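Local coordinates for uncharacterized protein (Vibrio parahaemolyticus, PDB 1ZBP) that is of unknown function but belongs to the ImpE family, members of which are probably associated with bacterial type VI secretion, at residues A[116-119]-A[120-124]. Numbering follows the deposited sequence.
Sequences YEQV and SELAL
Gln118 and Leu122 meet one turn apart on the alpha-helix 116-129, which lies in a predicted coiled-coil region and packs against helix 98-113. Four successive i to i+4 backbone hydrogen bonds link the two segments, two weak and two short. The bond from Ser120 N to Tyr116 O is weak at 3.5 Å, and that from Glu121 N to Glu117 O is weak as well. By contrast, Leu122 N lies 2.7 Å from Gln118 O, with an N-H...O angle of 157°, and Ala123 N is 2.9 Å from Val119 O.

Among the side chains, Gln118 and Leu122 run side by side in the same direction. Gln118 carries CG anti to its backbone nitrogen (chi1 -169°) and continues extended, which brings its methylene CG into van der Waals contact with Leu122 CD1 at 3.7 Å; Gln118 OE1 lies 3.8 Å from Leu122 CD1. The amide nitrogen NE2 is hydrogen-bonded to OD2 of Asp115, three residues earlier in the chain.

Toward helix 98-113, Leu122 rests on Ser103 and Ser106, Val119 on Ser110 and Ala123 on Phe107, so these three buried residues join the two helices. Away from that interface, exposed Glu117 makes a long, weak ion pair through OE1 with Lys232 NZ; the side chains of Tyr116 and Ser120 also touch this loop residue. Glu121 bends at chi2, its carboxylate leading away, while its CG stays 3.4 Å from Glu117 O.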
ATOM      1  N   TYR A 116      12.394   9.242  19.217  1.00 63.42           N
ATOM      2  CA  TYR A 116      12.349  10.127  18.060  1.00 64.98           C
ATOM      3  C   TYR A 116      13.693  10.761  17.731  1.00 66.39           C
ATOM      4  O   TYR A 116      13.797  11.553  16.793  1.00 66.95           O
ATOM      5  CB  TYR A 116      11.307  11.229  18.272  1.00 64.50           C
ATOM      6  CG  TYR A 116       9.956  10.710  18.705  1.00 66.34           C
ATOM      7  CD1 TYR A 116       9.397   9.583  18.104  1.00 66.87           C
ATOM      8  CD2 TYR A 116       9.234  11.341  19.721  1.00 67.22           C
ATOM      9  CE1 TYR A 116       8.154   9.094  18.501  1.00 67.16           C
ATOM     10  CE2 TYR A 116       7.987  10.857  20.123  1.00 67.82           C
ATOM     11  CZ  TYR A 116       7.457   9.730  19.506  1.00 67.41           C
ATOM     12  OH  TYR A 116       6.233   9.234  19.898  1.00 68.93           O
ATOM     13  N   GLU A 117      14.719  10.429  18.503  1.00 67.74           N
ATOM     14  CA  GLU A 117      16.040  10.983  18.252  1.00 68.81           C
ATOM     15  C   GLU A 117      16.749  10.077  17.256  1.00 67.96           C
ATOM     16  O   GLU A 117      17.563  10.533  16.451  1.00 68.31           O
ATOM     17  CB  GLU A 117      16.845  11.071  19.555  1.00 70.34           C
ATOM     18  CG  GLU A 117      18.062  11.998  19.473  1.00 73.68           C
ATOM     19  CD  GLU A 117      17.683  13.460  19.233  1.00 75.68           C
ATOM     20  OE1 GLU A 117      17.144  13.771  18.144  1.00 76.00           O
ATOM     21  OE2 GLU A 117      17.921  14.297  20.138  1.00 75.40           O
ATOM     22  N   GLN A 118      16.430   8.788  17.313  1.00 66.73           N
ATOM     23  CA  GLN A 118      17.031   7.815  16.409  1.00 65.43           C
ATOM     24  C   GLN A 118      16.257   7.803  15.080  1.00 64.36           C
ATOM     25  O   GLN A 118      16.834   7.533  14.023  1.00 63.60           O
ATOM     26  CB  GLN A 118      17.013   6.426  17.049  1.00 65.60           C
ATOM     27  CG  GLN A 118      17.841   5.383  16.310  1.00 66.79           C
ATOM     28  CD  GLN A 118      17.672   3.985  16.885  1.00 67.08           C
ATOM     29  OE1 GLN A 118      18.150   3.000  16.313  1.00 67.21           O
ATOM     30  NE2 GLN A 118      16.995   3.893  18.025  1.00 66.79           N
ATOM     31  N   VAL A 119      14.959   8.105  15.136  1.00 62.07           N
ATOM     32  CA  VAL A 119      14.140   8.141  13.930  1.00 61.32           C
ATOM     33  C   VAL A 119      14.600   9.314  13.067  1.00 61.35           C
ATOM     34  O   VAL A 119      14.647   9.221  11.838  1.00 60.15           O
ATOM     35  CB  VAL A 119      12.625   8.304  14.256  1.00 60.50           C
ATOM     36  CG1 VAL A 119      12.191   7.265  15.274  1.00 58.38           C
ATOM     37  CG2 VAL A 119      12.337   9.701  14.764  1.00 60.48           C
ATOM     38  N   SER A 120      14.949  10.414  13.729  1.00 61.59           N
ATOM     39  CA  SER A 120      15.420  11.622  13.060  1.00 60.96           C
ATOM     40  C   SER A 120      16.769  11.352  12.417  1.00 61.44           C
ATOM     41  O   SER A 120      17.075  11.891  11.357  1.00 62.85           O
ATOM     42  CB  SER A 120      15.562  12.764  14.071  1.00 60.91           C
ATOM     43  OG  SER A 120      15.978  13.969  13.449  1.00 60.90           O
ATOM     44  N   GLU A 121      17.577  10.517  13.066  1.00 61.40           N
ATOM     45  CA  GLU A 121      18.902  10.173  12.558  1.00 61.66           C
ATOM     46  C   GLU A 121      18.818   9.131  11.455  1.00 59.62           C
ATOM     47  O   GLU A 121      19.531   9.218  10.455  1.00 59.31           O
ATOM     48  CB  GLU A 121      19.782   9.640  13.693  1.00 63.79           C
ATOM     49  CG  GLU A 121      20.368  10.706  14.608  1.00 67.78           C
ATOM     50  CD  GLU A 121      21.645  11.325  14.059  1.00 70.34           C
ATOM     51  OE1 GLU A 121      21.587  11.968  12.981  1.00 70.37           O
ATOM     52  OE2 GLU A 121      22.709  11.164  14.709  1.00 70.57           O
ATOM     53  N   LEU A 122      17.951   8.140  11.650  1.00 57.76           N
ATOM     54  CA  LEU A 122      17.770   7.068  10.676  1.00 55.68           C
ATOM     55  C   LEU A 122      17.150   7.587   9.387  1.00 54.71           C
ATOM     56  O   LEU A 122      17.536   7.183   8.297  1.00 53.88           O
ATOM     57  CB  LEU A 122      16.896   5.965  11.266  1.00 53.15           C
ATOM     58  CG  LEU A 122      17.612   5.091  12.288  1.00 52.18           C
ATOM     59  CD1 LEU A 122      16.610   4.197  13.003  1.00 53.15           C
ATOM     60  CD2 LEU A 122      18.664   4.265  11.572  1.00 52.72           C
ATOM     61  N   ALA A 123      16.194   8.496   9.522  1.00 54.61           N
ATOM     62  CA  ALA A 123      15.536   9.064   8.360  1.00 54.62           C
ATOM     63  C   ALA A 123      16.564   9.745   7.457  1.00 55.52           C
ATOM     64  O   ALA A 123      16.606   9.488   6.253  1.00 55.16           O
ATOM     65  CB  ALA A 123      14.468  10.053   8.795  1.00 52.65           C
ATOM     66  N   LEU A 124      17.402  10.598   8.043  1.00 56.39           N
ATOM     67  CA  LEU A 124      18.426  11.318   7.286  1.00 57.00           C
ATOM     68  C   LEU A 124      19.442  10.383   6.632  1.00 57.12           C
ATOM     69  O   LEU A 124      19.865  10.620   5.497  1.00 57.61           O
ATOM     70  CB  LEU A 124      19.147  12.323   8.194  1.00 56.74           C
ATOM     71  CG  LEU A 124      18.292  13.494   8.706  1.00 58.51           C
ATOM     72  CD1 LEU A 124      18.976  14.156   9.897  1.00 58.52           C
ATOM     73  CD2 LEU A 124      18.061  14.498   7.584  1.00 57.14           C
TER